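PDB 5EVJ: arsenite methyltransferase from Chlamydomonas reinhardtii, which probably methylates trivalent arsenic, using S-adenosylmethionine as methyl donor to turn glutathione-bound arsenite into mono-, di- and trimethylated products. Local coordinates for residues 283-297 / 336-350. The protein carries 15 engineered substitutions. Residues are numbered along the deposited sequence; the frame is centred on the assembly and turned at random.
Engineered in segment 283-297: Ala284 (natural residue Cys).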
ATOM      1  N   LEU A 283      16.375   6.580  10.817  1.00 23.15           N
ATOM      2  CA  LEU A 283      17.130   5.368  11.228  1.00 25.69           C
ATOM      3  C   LEU A 283      16.256   4.663  12.237  1.00 25.25           C
ATOM      4  O   LEU A 283      15.377   5.294  12.843  1.00 26.85           O
ATOM      5  CB  LEU A 283      18.478   5.727  11.899  1.00 24.20           C
ATOM      6  CG  LEU A 283      19.600   6.324  10.978  1.00 26.11           C
ATOM      7  CD1 LEU A 283      20.764   6.795  11.861  1.00 26.81           C
ATOM      8  CD2 LEU A 283      20.135   5.390   9.891  1.00 21.20           C
ATOM      9  N   ALA A 284      16.537   3.375  12.457  1.00 19.93           N
ATOM     10  CA  ALA A 284      16.000   2.661  13.574  1.00 19.13           C
ATOM     11  C   ALA A 284      16.655   3.230  14.832  1.00 20.09           C
ATOM     12  O   ALA A 284      17.873   3.092  15.002  1.00 21.97           O
ATOM     13  CB  ALA A 284      16.352   1.149  13.400  1.00 18.48           C
ATOM     14  N   GLU A 285      15.873   3.880  15.707  1.00 20.43           N
ATOM     15  CA  GLU A 285      16.373   4.571  16.885  1.00 20.88           C
ATOM     16  C   GLU A 285      15.838   3.842  18.086  1.00 23.53           C
ATOM     17  O   GLU A 285      14.677   3.382  18.101  1.00 24.00           O
ATOM     18  CB  GLU A 285      15.844   6.026  16.972  1.00 21.11           C
ATOM     19  CG  GLU A 285      16.330   6.959  15.852  1.00 24.48           C
ATOM     20  CD  GLU A 285      17.855   7.220  15.903  1.00 28.22           C
ATOM     21  OE1 GLU A 285      18.544   6.730  16.861  1.00 30.62           O
ATOM     22  OE2 GLU A 285      18.390   7.922  14.996  1.00 23.49           O
ATOM     23  N   ASP A 286      16.633   3.800  19.147  1.00 23.74           N
ATOM     24  CA  ASP A 286      16.323   2.892  20.253  1.00 22.51           C
ATOM     25  C   ASP A 286      15.694   3.639  21.414  1.00 22.08           C
ATOM     26  O   ASP A 286      16.395   4.326  22.112  1.00 24.03           O
ATOM     27  CB  ASP A 286      17.631   2.245  20.740  1.00 24.37           C
ATOM     28  CG  ASP A 286      17.389   1.038  21.748  1.00 28.58           C
ATOM     29  OD1 ASP A 286      16.229   0.877  22.285  1.00 25.65           O
ATOM     30  OD2 ASP A 286      18.372   0.237  21.927  1.00 30.28           O
ATOM     31  N   TYR A 287      14.412   3.477  21.671  1.00 21.23           N
ATOM     32  CA  TYR A 287      13.836   4.065  22.872  1.00 23.35           C
ATOM     33  C   TYR A 287      13.480   2.985  23.927  1.00 25.46           C
ATOM     34  O   TYR A 287      12.764   3.276  24.897  1.00 27.73           O
ATOM     35  CB  TYR A 287      12.595   4.905  22.504  1.00 25.61           C
ATOM     36  CG  TYR A 287      12.894   5.971  21.512  1.00 25.20           C
ATOM     37  CD1 TYR A 287      13.476   7.157  21.905  1.00 27.69           C
ATOM     38  CD2 TYR A 287      12.615   5.786  20.153  1.00 28.74           C
ATOM     39  CE1 TYR A 287      13.783   8.146  20.971  1.00 29.40           C
ATOM     40  CE2 TYR A 287      12.898   6.756  19.234  1.00 26.87           C
ATOM     41  CZ  TYR A 287      13.511   7.931  19.655  1.00 28.31           C
ATOM     42  OH  TYR A 287      13.802   8.918  18.753  1.00 34.40           O
ATOM     43  N   GLY A 288      14.019   1.775  23.767  1.00 25.36           N
ATOM     44  CA  GLY A 288      13.736   0.685  24.706  1.00 32.09           C
ATOM     45  C   GLY A 288      12.281   0.203  24.771  1.00 35.41           C
ATOM     46  O   GLY A 288      11.831  -0.320  25.834  1.00 36.49           O
ATOM     47  N   GLN A 289      11.542   0.361  23.659  1.00 26.34           N
ATOM     48  CA  GLN A 289      10.179  -0.072  23.652  1.00 25.46           C
ATOM     49  C   GLN A 289      10.049  -1.567  23.353  1.00 22.94           C
ATOM     50  O   GLN A 289      10.921  -2.181  22.681  1.00 22.45           O
ATOM     51  CB  GLN A 289       9.347   0.761  22.676  1.00 24.86           C
ATOM     52  CG  GLN A 289       9.251   2.240  23.015  1.00 24.21           C
ATOM     53  CD  GLN A 289       9.009   3.055  21.735  1.00 26.71           C
ATOM     54  OE1 GLN A 289       9.801   3.019  20.788  1.00 26.34           O
ATOM     55  NE2 GLN A 289       7.865   3.680  21.667  1.00 24.22           N
ATOM     56  N   VAL A 290       8.929  -2.132  23.816  1.00 22.51           N
ATOM     57  CA  VAL A 290       8.556  -3.545  23.464  1.00 19.83           C
ATOM     58  C   VAL A 290       7.164  -3.579  22.885  1.00 20.27           C
ATOM     59  O   VAL A 290       6.274  -2.947  23.464  1.00 23.52           O
ATOM     60  CB  VAL A 290       8.546  -4.378  24.781  1.00 19.31           C
ATOM     61  CG1 VAL A 290       8.009  -5.808  24.582  1.00 16.32           C
ATOM     62  CG2 VAL A 290       9.958  -4.348  25.403  1.00 18.66           C
ATOM     63  N   ALA A 291       6.969  -4.376  21.835  1.00 20.12           N
ATOM     64  CA  ALA A 291       5.669  -4.590  21.180  1.00 22.83           C
ATOM     65  C   ALA A 291       5.114  -6.028  21.369  1.00 25.39           C
ATOM     66  O   ALA A 291       5.877  -7.041  21.352  1.00 26.22           O
ATOM     67  CB  ALA A 291       5.751  -4.275  19.671  1.00 20.82           C
ATOM     68  N   VAL A 292       3.800  -6.125  21.585  1.00 21.16           N
ATOM     69  CA  VAL A 292       3.215  -7.419  21.744  1.00 22.04           C
ATOM     70  C   VAL A 292       2.021  -7.335  20.867  1.00 21.84           C
ATOM     71  O   VAL A 292       1.139  -6.425  21.043  1.00 24.36           O
ATOM     72  CB  VAL A 292       2.774  -7.716  23.226  1.00 25.16           C
ATOM     73  CG1 VAL A 292       2.326  -9.176  23.426  1.00 22.59           C
ATOM     74  CG2 VAL A 292       3.875  -7.364  24.205  1.00 22.17           C
ATOM     75  N   TYR A 293       2.020  -8.229  19.883  1.00 21.09           N
ATOM     76  CA  TYR A 293       0.868  -8.422  19.098  1.00 20.31           C
ATOM     77  C   TYR A 293      -0.115  -9.299  19.800  1.00 25.20           C
ATOM     78  O   TYR A 293       0.233 -10.376  20.263  1.00 29.67           O
ATOM     79  CB  TYR A 293       1.272  -8.990  17.820  1.00 20.78           C
ATOM     80  CG  TYR A 293       0.080  -9.377  17.013  1.00 21.97           C
ATOM     81  CD1 TYR A 293      -0.847  -8.401  16.602  1.00 19.60           C
ATOM     82  CD2 TYR A 293      -0.091 -10.726  16.591  1.00 20.76           C
ATOM     83  CE1 TYR A 293      -1.948  -8.752  15.821  1.00 23.30           C
ATOM     84  CE2 TYR A 293      -1.196 -11.076  15.794  1.00 25.69           C
ATOM     85  CZ  TYR A 293      -2.131 -10.091  15.407  1.00 24.93           C
ATOM     86  OH  TYR A 293      -3.239 -10.410  14.623  1.00 24.55           O
ATOM     87  N   LYS A 294      -1.348  -8.812  19.927  1.00 26.46           N
ATOM     88  CA  LYS A 294      -2.375  -9.450  20.756  1.00 25.93           C
ATOM     89  C   LYS A 294      -3.190 -10.532  20.018  1.00 24.45           C
ATOM     90  O   LYS A 294      -4.040 -11.183  20.616  1.00 27.70           O
ATOM     91  CB  LYS A 294      -3.337  -8.395  21.436  1.00 24.46           C
ATOM     92  CG  LYS A 294      -2.702  -7.621  22.570  1.00 24.75           C
ATOM     93  CD  LYS A 294      -3.710  -6.684  23.263  1.00 25.90           C
ATOM     94  CE  LYS A 294      -3.872  -5.436  22.414  1.00 27.74           C
ATOM     95  NZ  LYS A 294      -4.350  -4.258  23.187  1.00 28.85           N
ATOM     96  N   GLY A 295      -2.946 -10.737  18.744  1.00 23.25           N
ATOM     97  CA  GLY A 295      -3.570 -11.866  18.056  1.00 22.71           C
ATOM     98  C   GLY A 295      -4.943 -11.636  17.445  1.00 25.19           C
ATOM     99  O   GLY A 295      -5.552 -12.587  16.908  1.00 23.02           O
ATOM    100  N   THR A 296      -5.382 -10.367  17.451  1.00 27.47           N
ATOM    101  CA  THR A 296      -6.757 -10.017  17.255  1.00 25.97           C
ATOM    102  C   THR A 296      -7.034  -9.568  15.829  1.00 30.84           C
ATOM    103  O   THR A 296      -8.131  -9.131  15.509  1.00 34.05           O
ATOM    104  CB  THR A 296      -7.224  -8.964  18.262  1.00 26.32           C
ATOM    105  OG1 THR A 296      -6.295  -7.865  18.299  1.00 26.04           O
ATOM    106  CG2 THR A 296      -7.391  -9.591  19.758  1.00 20.81           C
ATOM    107  N   ILE A 297      -6.068  -9.663  14.932  1.00 31.49           N
ATOM    108  CA  ILE A 297      -6.386  -9.186  13.581  1.00 27.63           C
ATOM    109  C   ILE A 297      -6.904 -10.350  12.798  1.00 31.04           C
ATOM    110  O   ILE A 297      -6.190 -11.349  12.652  1.00 36.40           O
ATOM    111  CB  ILE A 297      -5.210  -8.570  12.873  1.00 25.07           C
ATOM    112  CG1 ILE A 297      -4.819  -7.322  13.608  1.00 25.74           C
ATOM    113  CG2 ILE A 297      -5.449  -8.458  11.348  1.00 22.70           C
ATOM    114  CD1 ILE A 297      -3.552  -6.695  13.084  1.00 26.08           C
ATOM    115  N   HIS A 336      -4.607  -3.640  18.197  1.00 22.82           N
ATOM    116  CA  HIS A 336      -4.143  -5.021  18.258  1.00 21.13           C
ATOM    117  C   HIS A 336      -2.755  -5.221  18.876  1.00 20.81           C
ATOM    118  O   HIS A 336      -2.231  -6.368  18.842  1.00 23.04           O
ATOM    119  CB  HIS A 336      -4.146  -5.619  16.871  1.00 21.17           C
ATOM    120  CG  HIS A 336      -5.415  -5.367  16.125  1.00 24.08           C
ATOM    121  ND1 HIS A 336      -6.581  -6.033  16.413  1.00 22.84           N
ATOM    122  CD2 HIS A 336      -5.718  -4.486  15.127  1.00 24.64           C
ATOM    123  CE1 HIS A 336      -7.556  -5.583  15.634  1.00 21.85           C
ATOM    124  NE2 HIS A 336      -7.048  -4.668  14.825  1.00 27.44           N
ATOM    125  N   PHE A 337      -2.139  -4.159  19.400  1.00 16.91           N
ATOM    126  CA  PHE A 337      -0.772  -4.243  19.899  1.00 18.28           C
ATOM    127  C   PHE A 337      -0.666  -3.584  21.229  1.00 21.41           C
ATOM    128  O   PHE A 337      -1.316  -2.605  21.421  1.00 23.29           O
ATOM    129  CB  PHE A 337       0.202  -3.498  18.972  1.00 15.75           C
ATOM    130  CG  PHE A 337       0.466  -4.257  17.743  1.00 15.59           C
ATOM    131  CD1 PHE A 337      -0.365  -4.126  16.665  1.00 14.59           C
ATOM    132  CD2 PHE A 337       1.565  -5.162  17.686  1.00 13.63           C
ATOM    133  CE1 PHE A 337      -0.137  -4.858  15.499  1.00 15.87           C
ATOM    134  CE2 PHE A 337       1.806  -5.903  16.520  1.00 14.01           C
ATOM    135  CZ  PHE A 337       0.961  -5.783  15.430  1.00 16.05           C
ATOM    136  N   THR A 338       0.226  -4.062  22.100  1.00 23.48           N
ATOM    137  CA  THR A 338       0.586  -3.344  23.314  1.00 21.61           C
ATOM    138  C   THR A 338       2.014  -2.907  23.114  1.00 22.70           C
ATOM    139  O   THR A 338       2.873  -3.693  22.664  1.00 25.13           O
ATOM    140  CB  THR A 338       0.541  -4.313  24.552  1.00 25.94           C
ATOM    141  OG1 THR A 338      -0.702  -5.033  24.573  1.00 26.04           O
ATOM    142  CG2 THR A 338       0.764  -3.626  25.936  1.00 24.17           C
ATOM    143  N   ILE A 339       2.275  -1.668  23.507  1.00 24.94           N
ATOM    144  CA  ILE A 339       3.596  -1.102  23.537  1.00 20.75           C
ATOM    145  C   ILE A 339       3.967  -0.914  24.957  1.00 22.77           C
ATOM    146  O   ILE A 339       3.258  -0.262  25.725  1.00 20.49           O
ATOM    147  CB  ILE A 339       3.611   0.328  22.926  1.00 18.51           C
ATOM    148  CG1 ILE A 339       3.099   0.289  21.488  1.00 18.97           C
ATOM    149  CG2 ILE A 339       5.031   0.770  22.797  1.00 17.36           C
ATOM    150  CD1 ILE A 339       3.939  -0.645  20.595  1.00 20.02           C
ATOM    151  N   ILE A 340       5.125  -1.421  25.325  1.00 23.77           N
ATOM    152  CA  ILE A 340       5.588  -1.153  26.666  1.00 22.88           C
ATOM    153  C   ILE A 340       6.754  -0.216  26.531  1.00 22.43           C
ATOM    154  O   ILE A 340       7.699  -0.470  25.787  1.00 27.96           O
ATOM    155  CB  ILE A 340       6.043  -2.481  27.311  1.00 25.82           C
ATOM    156  CG1 ILE A 340       4.817  -3.369  27.592  1.00 29.81           C
ATOM    157  CG2 ILE A 340       6.736  -2.199  28.602  1.00 24.52           C
ATOM    158  CD1 ILE A 340       5.005  -4.847  27.290  1.00 31.36           C
ATOM    159  N   GLY A 341       6.727   0.847  27.296  1.00 25.27           N
ATOM    160  CA  GLY A 341       7.758   1.855  27.231  1.00 25.15           C
ATOM    161  C   GLY A 341       7.227   3.099  26.572  1.00 29.08           C
ATOM    162  O   GLY A 341       6.032   3.228  26.318  1.00 31.36           O
ATOM    163  N   ASP A 342       8.122   4.044  26.302  1.00 36.05           N
ATOM    164  CA  ASP A 342       7.777   5.216  25.543  1.00 28.89           C
ATOM    165  C   ASP A 342       9.077   5.859  25.038  1.00 27.65           C
ATOM    166  O   ASP A 342      10.109   5.196  24.945  1.00 30.23           O
ATOM    167  CB  ASP A 342       6.947   6.145  26.420  1.00 32.87           C
ATOM    168  CG  ASP A 342       7.704   6.610  27.607  1.00 40.27           C
ATOM    169  OD1 ASP A 342       8.961   6.491  27.604  1.00 46.35           O
ATOM    170  OD2 ASP A 342       7.060   7.093  28.547  1.00 51.27           O
ATOM    171  N   ARG A 343       9.024   7.134  24.666  1.00 26.20           N
ATOM    172  CA  ARG A 343      10.149   7.762  24.007  1.00 29.77           C
ATOM    173  C   ARG A 343      10.783   8.789  24.916  1.00 30.43           C
ATOM    174  O   ARG A 343      11.513   9.603  24.437  1.00 35.79           O
ATOM    175  CB  ARG A 343       9.730   8.402  22.658  1.00 26.03           C
ATOM    176  CG  ARG A 343       9.382   7.414  21.574  1.00 23.61           C
ATOM    177  CD  ARG A 343       9.588   8.178  20.255  1.00 25.29           C
ATOM    178  NE  ARG A 343       9.100   7.453  19.095  1.00 20.48           N
ATOM    179  CZ  ARG A 343       9.363   7.764  17.819  1.00 21.62           C
ATOM    180  NH1 ARG A 343      10.130   8.852  17.492  1.00 18.29           N
ATOM    181  NH2 ARG A 343       8.806   7.003  16.846  1.00 17.63           N
ATOM    182  N   ALA A 344      10.566   8.736  26.232  1.00 33.95           N
ATOM    183  CA  ALA A 344      11.208   9.730  27.141  1.00 32.20           C
ATOM    184  C   ALA A 344      12.732   9.614  27.247  1.00 31.34           C
ATOM    185  O   ALA A 344      13.425  10.547  27.688  1.00 37.83           O
ATOM    186  CB  ALA A 344      10.556   9.768  28.530  1.00 29.83           C
ATOM    187  N   VAL A 345      13.266   8.474  26.860  1.00 30.75           N
ATOM    188  CA  VAL A 345      14.684   8.291  27.015  1.00 29.38           C
ATOM    189  C   VAL A 345      15.150   7.643  25.785  1.00 29.23           C
ATOM    190  O   VAL A 345      14.617   6.610  25.401  1.00 27.81           O
ATOM    191  CB  VAL A 345      15.120   7.410  28.251  1.00 33.35           C
ATOM    192  CG1 VAL A 345      16.651   7.275  28.232  1.00 27.06           C
ATOM    193  CG2 VAL A 345      14.617   7.994  29.613  1.00 23.37           C
ATOM    194  N   HIS A 346      16.167   8.260  25.181  1.00 29.46           N
ATOM    195  CA  HIS A 346      16.789   7.719  23.971  1.00 29.98           C
ATOM    196  C   HIS A 346      18.056   6.951  24.333  1.00 32.13           C
ATOM    197  O   HIS A 346      18.922   7.444  25.117  1.00 33.82           O
ATOM    198  CB  HIS A 346      17.065   8.908  23.005  1.00 28.67           C
ATOM    199  CG  HIS A 346      17.819   8.557  21.769  1.00 23.05           C
ATOM    200  ND1 HIS A 346      17.267   7.832  20.738  1.00 26.26           N
ATOM    201  CD2 HIS A 346      19.066   8.876  21.374  1.00 22.53           C
ATOM    202  CE1 HIS A 346      18.163   7.667  19.775  1.00 24.04           C
ATOM    203  NE2 HIS A 346      19.262   8.298  20.147  1.00 27.26           N
ATOM    204  N   TYR A 347      18.206   5.784  23.721  1.00 28.20           N
ATOM    205  CA  TYR A 347      19.317   4.891  24.069  1.00 30.54           C
ATOM    206  C   TYR A 347      20.372   4.782  23.014  1.00 33.74           C
ATOM    207  O   TYR A 347      21.427   4.172  23.253  1.00 33.18           O
ATOM    208  CB  TYR A 347      18.810   3.440  24.411  1.00 33.25           C
ATOM    209  CG  TYR A 347      17.926   3.422  25.643  1.00 31.51           C
ATOM    210  CD1 TYR A 347      18.471   3.338  26.931  1.00 32.57           C
ATOM    211  CD2 TYR A 347      16.541   3.530  25.511  1.00 34.65           C
ATOM    212  CE1 TYR A 347      17.635   3.359  28.054  1.00 42.44           C
ATOM    213  CE2 TYR A 347      15.687   3.564  26.611  1.00 35.51           C
ATOM    214  CZ  TYR A 347      16.220   3.477  27.876  1.00 46.10           C
ATOM    215  OH  TYR A 347      15.327   3.524  28.929  1.00 52.91           O
ATOM    216  N   GLY A 348      20.095   5.299  21.809  1.00 31.05           N
ATOM    217  CA  GLY A 348      21.112   5.138  20.798  1.00 26.72           C
ATOM    218  C   GLY A 348      20.497   4.530  19.590  1.00 26.53           C
ATOM    219  O   GLY A 348      19.286   4.450  19.471  1.00 24.44           O
ATOM    220  N   GLN A 349      21.329   4.174  18.638  1.00 23.78           N
ATOM    221  CA  GLN A 349      20.797   3.583  17.491  1.00 24.48           C
ATOM    222  C   GLN A 349      20.414   2.100  17.763  1.00 29.90           C
ATOM    223  O   GLN A 349      21.152   1.380  18.428  1.00 31.57           O
ATOM    224  CB  GLN A 349      21.845   3.670  16.406  1.00 23.38           C
ATOM    225  CG  GLN A 349      21.337   3.169  15.050  1.00 19.91           C
ATOM    226  CD  GLN A 349      22.426   3.268  14.032  1.00 23.57           C
ATOM    227  OE1 GLN A 349      23.467   3.999  14.241  1.00 25.09           O
ATOM    228  NE2 GLN A 349      22.244   2.576  12.934  1.00 20.94           N
ATOM    229  N   PHE A 350      19.283   1.638  17.223  1.00 30.51           N
ATOM    230  CA  PHE A 350      18.753   0.348  17.621  1.00 27.05           C
ATOM    231  C   PHE A 350      19.463  -0.719  16.840  1.00 27.78           C
ATOM    232  O   PHE A 350      19.622  -0.568  15.633  1.00 27.93           O
ATOM    233  CB  PHE A 350      17.250   0.364  17.380  1.00 24.91           C
ATOM    234  CG  PHE A 350      16.599  -0.969  17.521  1.00 23.08           C
ATOM    235  CD1 PHE A 350      16.166  -1.397  18.729  1.00 23.43           C
ATOM    236  CD2 PHE A 350      16.432  -1.790  16.423  1.00 22.83           C
ATOM    237  CE1 PHE A 350      15.538  -2.607  18.863  1.00 22.89           C
ATOM    238  CE2 PHE A 350      15.792  -3.004  16.544  1.00 24.28           C
ATOM    239  CZ  PHE A 350      15.327  -3.401  17.773  1.00 22.71           C
TER
HETATM  240  O   HOH W   1      11.265  10.836  19.199  1.00 29.48           O
HETATM  241  O   HOH W   2      10.767   2.557  26.502  1.00 34.04           O
HETATM  242  O   HOH W   3       7.428   5.041  19.079  1.00 21.81           O
HETATM  243  O   HOH W   4       5.525   4.390  23.168  1.00 35.96           O
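Val290 and Val292 exchange paired backbone hydrogen bonds with Ile340 and Thr338, joining strands 289-293 and 337-340 as antiparallel neighbours; Lys294 N continues the register onto His336 O at 2.8 Å. Past the strands the two chains stay in touch through Gln289 and Tyr287, and Asp286 O accepts from Tyr347 N at 2.8 Å, while Asp286 OD1 takes Gly288 N in an Asx turn.

Side-chain polar contacts are few: Thr296 OG1 meets His336 ND1 at the ring edge, 2.6 Å away, in a hydrogen bond that either could donate, and waters bridge to Arg343, water 3 from Gln289 NE2 to its NE, water 1 from Tyr287 OH to its NH1.

Among the rings, Tyr287 carries Arg343 CD over the centre of one face, a CH-pi contact 3.8 Å from the centroid, with the extended arginine turning its guanidinium only 14° from the ring plane. A serine here would probably strip the aromatic face from the Arg343 methylenes and leave water 1 and Glu281 without the phenol, although Gln279 O would still hold Arg343 NH2. Ile297 CG1, anti to its carbonyl carbon (chi1 -65°), sits over a face of His336, and Tyr293 CD1 approaches Phe337 CZ at 3.4 Å, their rings oblique.

Tyr287 OH is hydrogen-bonded to Glu281 OE1. At the surface, apart from the seven-stranded methyltransferase sheet, strand 289-293 runs between 318-320 and 337-340; helix 322-329 covers Phe337 and Ile339 through Val328.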